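Class I phosphodiesterase PDEB1 (Leishmania major, PDB 2R8Q) is a class I phosphodiesterase with an all-helical catalytic domain that holds zinc and magnesium ions near a pocket occupied by 3-isobutyl-1-methylxanthine. Local coordinates at residues A[251-256]-A[317-321]; A[225-229]-A[244-248]; A[72-78]-A[127-131]; A[86-90]-A[135-139]. One frame throughout, in Å; residues are numbered along the deposited sequence.

Contact 1: A[251-256]-A[317-321]. With ZN (zinc ion), chain C.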
loop_
_atom_site.group_PDB
_atom_site.type_symbol
_atom_site.label_atom_id
_atom_site.label_comp_id
_atom_site.label_asym_id
_atom_site.label_seq_id
_atom_site.Cartn_x
_atom_site.Cartn_y
_atom_site.Cartn_z
ATOM N N LYS A 251 19.880 6.084 7.002
ATOM C CA LYS A 251 19.539 6.045 8.420
ATOM C C LYS A 251 20.265 7.194 9.109
ATOM O O LYS A 251 19.688 7.904 9.934
ATOM C CB LYS A 251 19.965 4.719 9.054
ATOM C CG LYS A 251 18.944 3.601 8.924
ATOM C CD LYS A 251 19.373 2.360 9.700
ATOM C CE LYS A 251 19.604 2.660 11.179
ATOM N NZ LYS A 251 18.403 3.230 11.853
ATOM N N ALA A 252 21.533 7.381 8.754
ATOM C CA ALA A 252 22.343 8.448 9.335
ATOM C C ALA A 252 21.725 9.808 9.028
ATOM O O ALA A 252 21.588 10.650 9.912
ATOM C CB ALA A 252 23.770 8.388 8.786
ATOM N N GLY A 253 21.356 10.026 7.771
ATOM C CA GLY A 253 20.752 11.293 7.411
ATOM C C GLY A 253 19.455 11.518 8.166
ATOM O O GLY A 253 19.142 12.632 8.577
ATOM N N ASP A 254 18.701 10.443 8.362
ATOM C CA ASP A 254 17.423 10.516 9.053
ATOM C C ASP A 254 17.553 10.959 10.515
ATOM O O ASP A 254 16.676 11.658 11.032
ATOM C CB ASP A 254 16.722 9.157 8.959
ATOM C CG ASP A 254 15.214 9.276 8.929
ATOM O OD1 ASP A 254 14.691 10.377 8.634
ATOM O OD2 ASP A 254 14.545 8.253 9.187
ATOM N N VAL A 255 18.640 10.572 11.179
ATOM C CA VAL A 255 18.847 10.967 12.576
ATOM C C VAL A 255 19.996 11.963 12.722
ATOM O O VAL A 255 20.620 12.061 13.781
ATOM C CB VAL A 255 19.126 9.741 13.486
ATOM C CG1 VAL A 255 17.928 8.806 13.470
ATOM C CG2 VAL A 255 20.385 9.013 13.036
ATOM N N SER A 256 20.245 12.722 11.659
ATOM C CA SER A 256 21.333 13.699 11.628
ATOM C C SER A 256 21.085 15.029 12.336
ATOM O O SER A 256 22.008 15.830 12.468
ATOM C CB SER A 256 21.719 13.997 10.178
ATOM O OG SER A 256 20.650 14.621 9.482
ATOM N N PHE A 317 25.417 5.561 17.375
ATOM C CA PHE A 317 25.262 5.238 15.961
ATOM C C PHE A 317 26.311 5.935 15.105
ATOM O O PHE A 317 26.988 5.292 14.305
ATOM C CB PHE A 317 23.862 5.612 15.460
ATOM C CG PHE A 317 23.596 5.183 14.040
ATOM C CD1 PHE A 317 23.562 3.833 13.703
ATOM C CD2 PHE A 317 23.389 6.127 13.039
ATOM C CE1 PHE A 317 23.328 3.427 12.390
ATOM C CE2 PHE A 317 23.152 5.732 11.720
ATOM C CZ PHE A 317 23.123 4.380 11.397
ATOM N N PHE A 318 26.450 7.248 15.258
ATOM C CA PHE A 318 27.440 7.964 14.460
ATOM C C PHE A 318 28.870 7.576 14.822
ATOM O O PHE A 318 29.714 7.413 13.944
ATOM C CB PHE A 318 27.256 9.483 14.583
ATOM C CG PHE A 318 26.228 10.042 13.635
ATOM C CD1 PHE A 318 24.893 10.157 14.017
ATOM C CD2 PHE A 318 26.588 10.404 12.343
ATOM C CE1 PHE A 318 23.930 10.624 13.117
ATOM C CE2 PHE A 318 25.636 10.871 11.434
ATOM C CZ PHE A 318 24.305 10.980 11.821
ATOM N N ARG A 319 29.145 7.423 16.112
ATOM C CA ARG A 319 30.483 7.039 16.539
ATOM C C ARG A 319 30.855 5.694 15.917
ATOM O O ARG A 319 31.974 5.506 15.438
ATOM C CB ARG A 319 30.536 6.958 18.067
ATOM C CG ARG A 319 30.320 8.309 18.733
ATOM C CD ARG A 319 29.804 8.171 20.153
ATOM N NE ARG A 319 29.402 9.463 20.702
ATOM C CZ ARG A 319 28.622 9.612 21.768
ATOM N NH1 ARG A 319 28.156 8.545 22.403
ATOM N NH2 ARG A 319 28.309 10.827 22.198
ATOM N N ASP A 320 29.900 4.772 15.907
ATOM C CA ASP A 320 30.119 3.441 15.352
ATOM C C ASP A 320 30.300 3.408 13.839
ATOM O O ASP A 320 31.251 2.807 13.341
ATOM C CB ASP A 320 28.965 2.516 15.742
ATOM C CG ASP A 320 29.132 1.932 17.129
ATOM O OD1 ASP A 320 29.763 2.589 17.983
ATOM O OD2 ASP A 320 28.622 0.819 17.368
ATOM N N ILE A 321 29.403 4.049 13.096
ATOM C CA ILE A 321 29.530 4.013 11.646
ATOM C C ILE A 321 30.703 4.828 11.121
ATOM O O ILE A 321 31.314 4.458 10.121
ATOM C CB ILE A 321 28.223 4.462 10.945
ATOM C CG1 ILE A 321 27.959 5.947 11.199
ATOM C CG2 ILE A 321 27.058 3.616 11.449
ATOM C CD1 ILE A 321 26.758 6.480 10.424
HETATM ZN ZN ZN C . 12.619 10.694 7.952
HETATM O O HOH W 1 12.283 8.631 8.485
HETATM O O HOH W 2 12.155 10.787 10.192
#

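Contact 2: A[225-229]-A[244-248]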
loop_
_atom_site.group_PDB
_atom_site.type_symbol
_atom_site.label_atom_id
_atom_site.label_comp_id
_atom_site.label_asym_id
_atom_site.label_seq_id
_atom_site.Cartn_x
_atom_site.Cartn_y
_atom_site.Cartn_z
ATOM N N ARG A 225 24.158 -5.546 11.668
ATOM C CA ARG A 225 24.561 -5.997 10.346
ATOM C C ARG A 225 25.647 -5.098 9.765
ATOM O O ARG A 225 26.555 -5.579 9.085
ATOM C CB ARG A 225 23.340 -6.073 9.420
ATOM C CG ARG A 225 22.399 -7.218 9.805
ATOM C CD ARG A 225 21.210 -7.377 8.869
ATOM N NE ARG A 225 20.281 -6.255 8.946
ATOM C CZ ARG A 225 20.222 -5.272 8.054
ATOM N NH1 ARG A 225 21.040 -5.274 7.010
ATOM N NH2 ARG A 225 19.348 -4.286 8.206
ATOM N N PHE A 226 25.567 -3.799 10.044
ATOM C CA PHE A 226 26.578 -2.865 9.557
ATOM C C PHE A 226 27.921 -3.199 10.198
ATOM O O PHE A 226 28.961 -3.175 9.540
ATOM C CB PHE A 226 26.218 -1.422 9.918
ATOM C CG PHE A 226 27.329 -0.443 9.646
ATOM C CD1 PHE A 226 27.560 0.031 8.361
ATOM C CD2 PHE A 226 28.180 -0.040 10.672
ATOM C CE1 PHE A 226 28.629 0.894 8.097
ATOM C CE2 PHE A 226 29.250 0.819 10.419
ATOM C CZ PHE A 226 29.473 1.285 9.130
ATOM N N THR A 227 27.888 -3.501 11.492
ATOM C CA THR A 227 29.100 -3.837 12.230
ATOM C C THR A 227 29.736 -5.116 11.688
ATOM O O THR A 227 30.961 -5.201 11.563
ATOM C CB THR A 227 28.798 -4.012 13.725
ATOM O OG1 THR A 227 28.139 -2.837 14.215
ATOM C CG2 THR A 227 30.089 -4.220 14.507
ATOM N N GLU A 228 28.907 -6.107 11.367
ATOM C CA GLU A 228 29.417 -7.363 10.822
ATOM C C GLU A 228 30.085 -7.072 9.480
ATOM O O GLU A 228 31.083 -7.697 9.124
ATOM C CB GLU A 228 28.279 -8.374 10.645
ATOM C CG GLU A 228 28.705 -9.734 10.087
ATOM C CD GLU A 228 29.830 -10.379 10.879
ATOM O OE1 GLU A 228 29.820 -10.279 12.123
ATOM O OE2 GLU A 228 30.721 -10.998 10.258
ATOM N N LEU A 229 29.529 -6.119 8.737
ATOM C CA LEU A 229 30.094 -5.735 7.448
ATOM C C LEU A 229 31.515 -5.229 7.680
ATOM O O LEU A 229 32.439 -5.566 6.940
ATOM C CB LEU A 229 29.247 -4.629 6.809
ATOM C CG LEU A 229 29.835 -3.916 5.590
ATOM C CD1 LEU A 229 30.035 -4.907 4.466
ATOM C CD2 LEU A 229 28.907 -2.791 5.155
ATOM N N LEU A 244 23.996 -2.205 1.906
ATOM C CA LEU A 244 23.968 -1.955 3.339
ATOM C C LEU A 244 24.547 -0.566 3.628
ATOM O O LEU A 244 24.116 0.115 4.559
ATOM C CB LEU A 244 24.754 -3.039 4.085
ATOM C CG LEU A 244 24.810 -2.928 5.612
ATOM C CD1 LEU A 244 23.417 -2.719 6.189
ATOM C CD2 LEU A 244 25.437 -4.195 6.174
ATOM N N VAL A 245 25.519 -0.139 2.826
ATOM C CA VAL A 245 26.093 1.189 3.003
ATOM C C VAL A 245 25.025 2.240 2.702
ATOM O O VAL A 245 24.907 3.233 3.419
ATOM C CB VAL A 245 27.315 1.411 2.075
ATOM C CG1 VAL A 245 27.644 2.905 1.987
ATOM C CG2 VAL A 245 28.520 0.648 2.617
ATOM N N MET A 246 24.241 2.014 1.649
ATOM C CA MET A 246 23.174 2.946 1.285
ATOM C C MET A 246 22.148 3.045 2.407
ATOM O O MET A 246 21.718 4.141 2.781
ATOM C CB MET A 246 22.463 2.483 0.010
ATOM C CG MET A 246 23.293 2.560 -1.260
ATOM S SD MET A 246 22.390 1.879 -2.684
ATOM C CE MET A 246 21.233 3.201 -3.001
ATOM N N GLU A 247 21.752 1.894 2.945
ATOM C CA GLU A 247 20.761 1.866 4.013
ATOM C C GLU A 247 21.277 2.557 5.264
ATOM O O GLU A 247 20.534 3.259 5.944
ATOM C CB GLU A 247 20.376 0.420 4.344
ATOM C CG GLU A 247 19.756 -0.327 3.173
ATOM C CD GLU A 247 19.625 -1.817 3.431
ATOM O OE1 GLU A 247 20.340 -2.331 4.316
ATOM O OE2 GLU A 247 18.820 -2.477 2.741
ATOM N N THR A 248 22.554 2.354 5.564
ATOM C CA THR A 248 23.146 2.965 6.742
ATOM C C THR A 248 23.251 4.478 6.573
ATOM O O THR A 248 23.051 5.227 7.532
ATOM C CB THR A 248 24.529 2.362 7.027
ATOM O OG1 THR A 248 24.400 0.942 7.146
ATOM C CG2 THR A 248 25.096 2.912 8.327
HETATM O O HOH W 3 20.013 -1.800 7.234
#

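Contact 3: A[72-78]-A[127-131]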
loop_
_atom_site.group_PDB
_atom_site.type_symbol
_atom_site.label_atom_id
_atom_site.label_comp_id
_atom_site.label_asym_id
_atom_site.label_seq_id
_atom_site.Cartn_x
_atom_site.Cartn_y
_atom_site.Cartn_z
ATOM N N LEU A 72 24.285 14.170 -11.769
ATOM C CA LEU A 72 23.740 12.815 -11.740
ATOM C C LEU A 72 22.467 12.627 -12.569
ATOM O O LEU A 72 22.340 11.648 -13.302
ATOM C CB LEU A 72 23.505 12.374 -10.290
ATOM C CG LEU A 72 24.777 12.230 -9.447
ATOM C CD1 LEU A 72 24.408 11.988 -7.988
ATOM C CD2 LEU A 72 25.630 11.075 -9.986
ATOM N N PRO A 73 21.504 13.553 -12.463
ATOM C CA PRO A 73 20.281 13.386 -13.255
ATOM C C PRO A 73 20.573 13.290 -14.754
ATOM O O PRO A 73 20.049 12.417 -15.443
ATOM C CB PRO A 73 19.473 14.630 -12.903
ATOM C CG PRO A 73 19.865 14.881 -11.481
ATOM C CD PRO A 73 21.366 14.672 -11.512
ATOM N N GLU A 74 21.423 14.181 -15.253
ATOM C CA GLU A 74 21.761 14.180 -16.672
ATOM C C GLU A 74 22.519 12.917 -17.053
ATOM O O GLU A 74 22.275 12.335 -18.110
ATOM C CB GLU A 74 22.607 15.405 -17.026
ATOM C CG GLU A 74 22.841 15.563 -18.523
ATOM C CD GLU A 74 23.749 16.729 -18.859
ATOM O OE1 GLU A 74 23.448 17.864 -18.433
ATOM O OE2 GLU A 74 24.763 16.511 -19.555
ATOM N N LYS A 75 23.438 12.496 -16.191
ATOM C CA LYS A 75 24.232 11.300 -16.446
ATOM C C LYS A 75 23.337 10.084 -16.656
ATOM O O LYS A 75 23.629 9.214 -17.479
ATOM C CB LYS A 75 25.184 11.045 -15.274
ATOM C CG LYS A 75 26.116 9.862 -15.469
ATOM C CD LYS A 75 27.219 9.857 -14.421
ATOM C CE LYS A 75 28.073 11.117 -14.523
ATOM N NZ LYS A 75 29.147 11.170 -13.494
ATOM N N PHE A 76 22.231 10.034 -15.922
ATOM C CA PHE A 76 21.324 8.907 -16.030
ATOM C C PHE A 76 20.072 9.158 -16.866
ATOM O O PHE A 76 19.061 8.470 -16.728
ATOM C CB PHE A 76 20.994 8.405 -14.625
ATOM C CG PHE A 76 22.192 7.832 -13.917
ATOM C CD1 PHE A 76 22.780 6.657 -14.377
ATOM C CD2 PHE A 76 22.785 8.502 -12.853
ATOM C CE1 PHE A 76 23.943 6.161 -13.798
ATOM C CE2 PHE A 76 23.954 8.013 -12.261
ATOM C CZ PHE A 76 24.533 6.840 -12.739
ATOM N N GLY A 77 20.163 10.146 -17.752
ATOM C CA GLY A 77 19.064 10.446 -18.651
ATOM C C GLY A 77 17.796 11.047 -18.085
ATOM O O GLY A 77 16.734 10.934 -18.698
ATOM N N CYS A 78 17.889 11.678 -16.921
ATOM C CA CYS A 78 16.719 12.312 -16.330
ATOM C C CYS A 78 16.688 13.740 -16.849
ATOM O O CYS A 78 17.663 14.475 -16.712
ATOM C CB CYS A 78 16.810 12.316 -14.802
ATOM S SG CYS A 78 15.418 13.140 -13.976
ATOM N N GLU A 127 27.961 5.535 -9.072
ATOM C CA GLU A 127 27.280 6.805 -9.303
ATOM C C GLU A 127 25.769 6.595 -9.329
ATOM O O GLU A 127 25.011 7.442 -8.861
ATOM C CB GLU A 127 27.751 7.438 -10.616
ATOM C CG GLU A 127 29.220 7.818 -10.610
ATOM C CD GLU A 127 29.631 8.597 -11.843
ATOM O OE1 GLU A 127 29.310 8.151 -12.964
ATOM O OE2 GLU A 127 30.283 9.654 -11.691
ATOM N N LEU A 128 25.330 5.461 -9.866
ATOM C CA LEU A 128 23.904 5.164 -9.914
ATOM C C LEU A 128 23.338 5.070 -8.499
ATOM O O LEU A 128 22.248 5.573 -8.224
ATOM C CB LEU A 128 23.650 3.846 -10.659
ATOM C CG LEU A 128 22.189 3.379 -10.680
ATOM C CD1 LEU A 128 21.311 4.443 -11.320
ATOM C CD2 LEU A 128 22.074 2.067 -11.444
ATOM N N GLU A 129 24.081 4.427 -7.603
ATOM C CA GLU A 129 23.631 4.277 -6.222
ATOM C C GLU A 129 23.583 5.622 -5.505
ATOM O O GLU A 129 22.704 5.859 -4.674
ATOM C CB GLU A 129 24.530 3.272 -5.497
ATOM C CG GLU A 129 24.378 1.882 -6.102
ATOM C CD GLU A 129 25.406 0.875 -5.636
ATOM O OE1 GLU A 129 26.533 1.269 -5.265
ATOM O OE2 GLU A 129 25.084 -0.332 -5.674
ATOM N N CYS A 130 24.512 6.516 -5.833
ATOM C CA CYS A 130 24.510 7.843 -5.220
ATOM C C CYS A 130 23.253 8.586 -5.665
ATOM O O CYS A 130 22.587 9.241 -4.859
ATOM C CB CYS A 130 25.750 8.635 -5.637
ATOM S SG CYS A 130 27.276 8.058 -4.867
ATOM N N TYR A 131 22.936 8.475 -6.952
ATOM C CA TYR A 131 21.763 9.121 -7.532
ATOM C C TYR A 131 20.491 8.593 -6.878
ATOM O O TYR A 131 19.649 9.365 -6.418
ATOM C CB TYR A 131 21.732 8.865 -9.044
ATOM C CG TYR A 131 20.528 9.424 -9.766
ATOM C CD1 TYR A 131 20.162 10.765 -9.625
ATOM C CD2 TYR A 131 19.758 8.617 -10.600
ATOM C CE1 TYR A 131 19.059 11.284 -10.296
ATOM C CE2 TYR A 131 18.652 9.128 -11.277
ATOM C CZ TYR A 131 18.310 10.461 -11.118
ATOM O OH TYR A 131 17.206 10.965 -11.765
#

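Contact 4: A[86-90]-A[135-139]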
loop_
_atom_site.group_PDB
_atom_site.type_symbol
_atom_site.label_atom_id
_atom_site.label_comp_id
_atom_site.label_asym_id
_atom_site.label_seq_id
_atom_site.Cartn_x
_atom_site.Cartn_y
_atom_site.Cartn_z
ATOM N N PHE A 86 9.117 15.735 -10.408
ATOM C CA PHE A 86 9.260 14.733 -9.349
ATOM C C PHE A 86 9.323 15.418 -7.984
ATOM O O PHE A 86 8.612 15.039 -7.052
ATOM C CB PHE A 86 10.527 13.903 -9.578
ATOM C CG PHE A 86 10.852 12.960 -8.451
ATOM C CD1 PHE A 86 10.124 11.783 -8.279
ATOM C CD2 PHE A 86 11.883 13.249 -7.566
ATOM C CE1 PHE A 86 10.424 10.909 -7.239
ATOM C CE2 PHE A 86 12.193 12.381 -6.519
ATOM C CZ PHE A 86 11.462 11.211 -6.359
ATOM N N ILE A 87 10.165 16.438 -7.868
ATOM C CA ILE A 87 10.295 17.166 -6.610
ATOM C C ILE A 87 8.938 17.733 -6.184
ATOM O O ILE A 87 8.548 17.625 -5.021
ATOM C CB ILE A 87 11.320 18.309 -6.750
ATOM C CG1 ILE A 87 12.711 17.720 -6.992
ATOM C CG2 ILE A 87 11.312 19.186 -5.501
ATOM C CD1 ILE A 87 13.757 18.745 -7.396
ATOM N N LEU A 88 8.203 18.312 -7.129
ATOM C CA LEU A 88 6.901 18.892 -6.810
ATOM C C LEU A 88 5.830 17.851 -6.505
ATOM O O LEU A 88 4.926 18.109 -5.713
ATOM C CB LEU A 88 6.436 19.810 -7.946
ATOM C CG LEU A 88 7.289 21.071 -8.119
ATOM C CD1 LEU A 88 6.841 21.829 -9.357
ATOM C CD2 LEU A 88 7.160 21.948 -6.874
ATOM N N GLN A 89 5.918 16.680 -7.137
ATOM C CA GLN A 89 4.950 15.623 -6.868
ATOM C C GLN A 89 5.210 15.099 -5.457
ATOM O O GLN A 89 4.278 14.732 -4.742
ATOM C CB GLN A 89 5.075 14.492 -7.896
ATOM C CG GLN A 89 4.528 14.854 -9.285
ATOM C CD GLN A 89 3.006 14.929 -9.334
ATOM O OE1 GLN A 89 2.329 14.867 -8.306
ATOM N NE2 GLN A 89 2.460 15.069 -10.542
ATOM N N CYS A 90 6.479 15.069 -5.055
ATOM C CA CYS A 90 6.820 14.627 -3.704
ATOM C C CYS A 90 6.291 15.656 -2.701
ATOM O O CYS A 90 5.635 15.309 -1.717
ATOM C CB CYS A 90 8.340 14.494 -3.537
ATOM S SG CYS A 90 9.097 13.030 -4.305
ATOM N N VAL A 135 17.622 10.589 -4.524
ATOM C CA VAL A 135 16.229 10.609 -4.944
ATOM C C VAL A 135 15.368 10.000 -3.838
ATOM O O VAL A 135 14.303 10.519 -3.507
ATOM C CB VAL A 135 16.037 9.794 -6.248
ATOM C CG1 VAL A 135 14.555 9.529 -6.500
ATOM C CG2 VAL A 135 16.651 10.552 -7.416
ATOM N N THR A 136 15.847 8.899 -3.264
ATOM C CA THR A 136 15.122 8.208 -2.203
ATOM C C THR A 136 14.857 9.116 -1.005
ATOM O O THR A 136 13.806 9.032 -0.372
ATOM C CB THR A 136 15.896 6.958 -1.740
ATOM O OG1 THR A 136 16.029 6.056 -2.845
ATOM C CG2 THR A 136 15.155 6.247 -0.615
ATOM N N ALA A 137 15.806 9.990 -0.692
ATOM C CA ALA A 137 15.618 10.897 0.431
ATOM C C ALA A 137 14.304 11.677 0.307
ATOM O O ALA A 137 13.610 11.895 1.294
ATOM C CB ALA A 137 16.799 11.865 0.525
ATOM N N LEU A 138 13.952 12.081 -0.911
ATOM C CA LEU A 138 12.740 12.863 -1.124
ATOM C C LEU A 138 11.425 12.102 -0.970
ATOM O O LEU A 138 10.385 12.712 -0.724
ATOM C CB LEU A 138 12.788 13.534 -2.505
ATOM C CG LEU A 138 13.948 14.514 -2.707
ATOM C CD1 LEU A 138 13.974 14.999 -4.152
ATOM C CD2 LEU A 138 13.799 15.690 -1.747
ATOM N N VAL A 139 11.460 10.780 -1.105
ATOM C CA VAL A 139 10.242 9.985 -0.991
ATOM C C VAL A 139 10.154 9.190 0.305
ATOM O O VAL A 139 9.118 8.603 0.593
ATOM C CB VAL A 139 10.127 8.941 -2.138
ATOM C CG1 VAL A 139 10.270 9.618 -3.495
ATOM C CG2 VAL A 139 11.186 7.859 -1.964
#

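Contact 1: A[251-256]-A[317-321]
Ala252 sits between two phenylalanine rings of helix 302-324, and the packing is tightest here. Ala252 CA lies at the edge of the Phe317 ring, 3.7 Å from CE2, while its carbonyl O meets the edge of the Phe318 ring 3.3 Å from CZ. Ala252 CB touches both rings and also Ile321 CD1, at 3.9 Å. Phe317 has CG anti to its backbone N (chi1 -175°), which turns the ring toward helix 239-254. Val255 CG2 reaches both rings, nearer to Phe318 CE1 (3.9 Å) than to Phe317.

The Lys251 side is looser. Lys251 crosses Phe317 at about a right angle, CE 3.9 Å from Phe317 CZ; bends at chi3 and chi4 fold the chain, and NZ is far enough for at most a weak cation-pi attraction and is hydrogen-bonded to His219. On the outer side of helix 302-324, Arg319 and Asp320 are partly exposed to solvent.

Past the helix end, Ser256 OG bonds back to Gly253 O at 2.7 Å. Asp254 turns from the rings and binds zinc through OD1 at 2.2 Å, beside His104, His140 and Asp141. The metal-bearing end of helix 239-254 is thus backed by apolar and aromatic contacts, with no hydrogen bond crossing to 317-321.

Contact 2: A[225-229]-A[244-248]
Leu244 makes the main apolar contact, pushing its two methyls against helix 219-232 between Arg225 and Leu229. Leu244 CD2 lies 3.4 Å from the backbone O of Arg225 and 3.9 Å from Leu229 CD2; the two leucines reach toward each other tip to tip. Both have CG anti to the backbone N (chi1 -179° for Leu244 and 168° for Leu229), which extends them toward the opposite helix. Val245 CG2 brushes Leu229 CD2 more loosely, and the other methyl of Leu244, CD1, lies against Arg225 NH1.

The aromatic contact is between Phe226 and Thr248. Thr248 CG2 makes an off-centre CH-pi contact, 4.3 Å from the Phe226 ring centroid, and OG1 of the same threonine is 3.5 Å from Phe226 CD1. Phe226 also packs on Ile321 of helix 302-324.

These are consecutive helices, 219-232 and 239-254, forming a splayed helical hairpin: the short segments run at 133° with axes 10.6 Å apart.

Polar links are of two sorts. At the partly exposed edge, Arg225 and Glu247 stand beyond salt-bridge range, their flat groups nearly perpendicular, and a water joins them, accepting from Arg225 NH2 and donating to Glu247 OE1. Arg225 NE forms its salt bridge with Asp221, one turn earlier. Inside helix 239-254, the buried Thr248 OG1 is satisfied by donating to Leu244 O at 2.7 Å, and Thr248 N reaches the same oxygen from the opposite face of the carbonyl plane.

Contact 3: A[72-78]-A[127-131]
The Phe76 ring is sandwiched between aliphatic groups: Leu128 CD1 lies over one face, 4.1 Å from the ring centroid in a CH-pi contact, and Lys75 CG covers the opposite face over its centre. The far end of the ring presses on the backbone of helix 127-139, Phe76 CZ 3.3 Å from Leu128 N. The planes of Phe76 and Tyr131 are nearly parallel (18°) but strongly offset, with little overlap, and touch at their CD2 atoms. The Tyr131 ring carries Leu72 O over one face, and Leu72 CB meets Tyr131 CD1 at 3.8 Å. Pro73 leans on CE1 of the same tyrosine. At the phenol end, Cys78 CB is 3.3 Å from Tyr131 OH, which is hydrogen-bonded to Val191 O.

At the solvent-facing edge, Lys75 NZ and Glu127 OE2 form a salt bridge at 2.6 Å, the nitrogen standing above the carboxylate plane. Lys75 leaves with CG anti to its backbone N (chi1 -177°) and bends at chi3 to bring NZ there.

Helix 72-75 ends in a Schellman motif, with Cys78 N bonded to Pro73 O, Gly77 N to Glu74 O, and Gly77, of positive phi, as the C-prime residue.

Contact 4: A[86-90]-A[135-139]
Phe86 reaches from helix 80-92 to helix 127-139 and meets three side chains with the outer end of its ring. Its CB points toward the partner helix, and with CG anti to the backbone N (chi1 173°) the ring is carried outward between the helices. Farther out, Phe86 CE1 touches Val139 CG1 at 4.0 Å, whereas Phe86 CE2 lies against Val135 CG1 (3.7 Å) and Leu138 CD1. At the tip, Phe86 CZ touches two methyls, Val135 CG1 and Val139 CG1, both at 3.5 Å.

One face of the ring is covered by Cys90 SG of the same helix, one turn on and offset toward the ring's periphery. The sulfur bridges the contact as well, with Cys90 SG 3.7 Å from Val139 CG1 and 4.1 Å from Leu138 CB. Ile87 CG1 packs on Leu138 CD1 at 4.1 Å.

The short helical segments run almost parallel, 23° between directions with axes 10.3 Å apart, and all six touching residues are buried. Val191 and Ile183 add to the apolar surroundings of Phe86, while Ala60 and Val63 of helix 55-68 do so for Ile87.

No hydrogen bond joins the segments; Leu138 O is hydrogen-bonded to Tyr94 OH. In the same turn, Ala137 O is hydrogen-bonded to ND1 of the zinc ligand His140, consistent with a second-shell position for this backbone. The contact itself is held by apolar packing alone, so its polar groups find their partners within their own helices or in neighbouring parts of the fold.

How the contacts relate
Contacts 1 and 4 are buried and essentially apolar, on opposite sides of the chain's centre, and each lies close to a zinc ligand: Asp254 within contact 1, His140 just after contact 4. Contacts 2 and 3 are farther out and only partly buried; there charge appears at the outer edge, water-mediated in contact 2 and direct in contact 3. Helix 239-254 serves contacts 1 and 2, which meet where Ile321 CA lies 3.4 Å from Phe226 CE2. Helix 127-139 serves contacts 3 and 4, receiving successive helices 72-75 and 80-92. Met246 CE touches Glu129 O at 3.5 Å, joining contact 2 to contact 3.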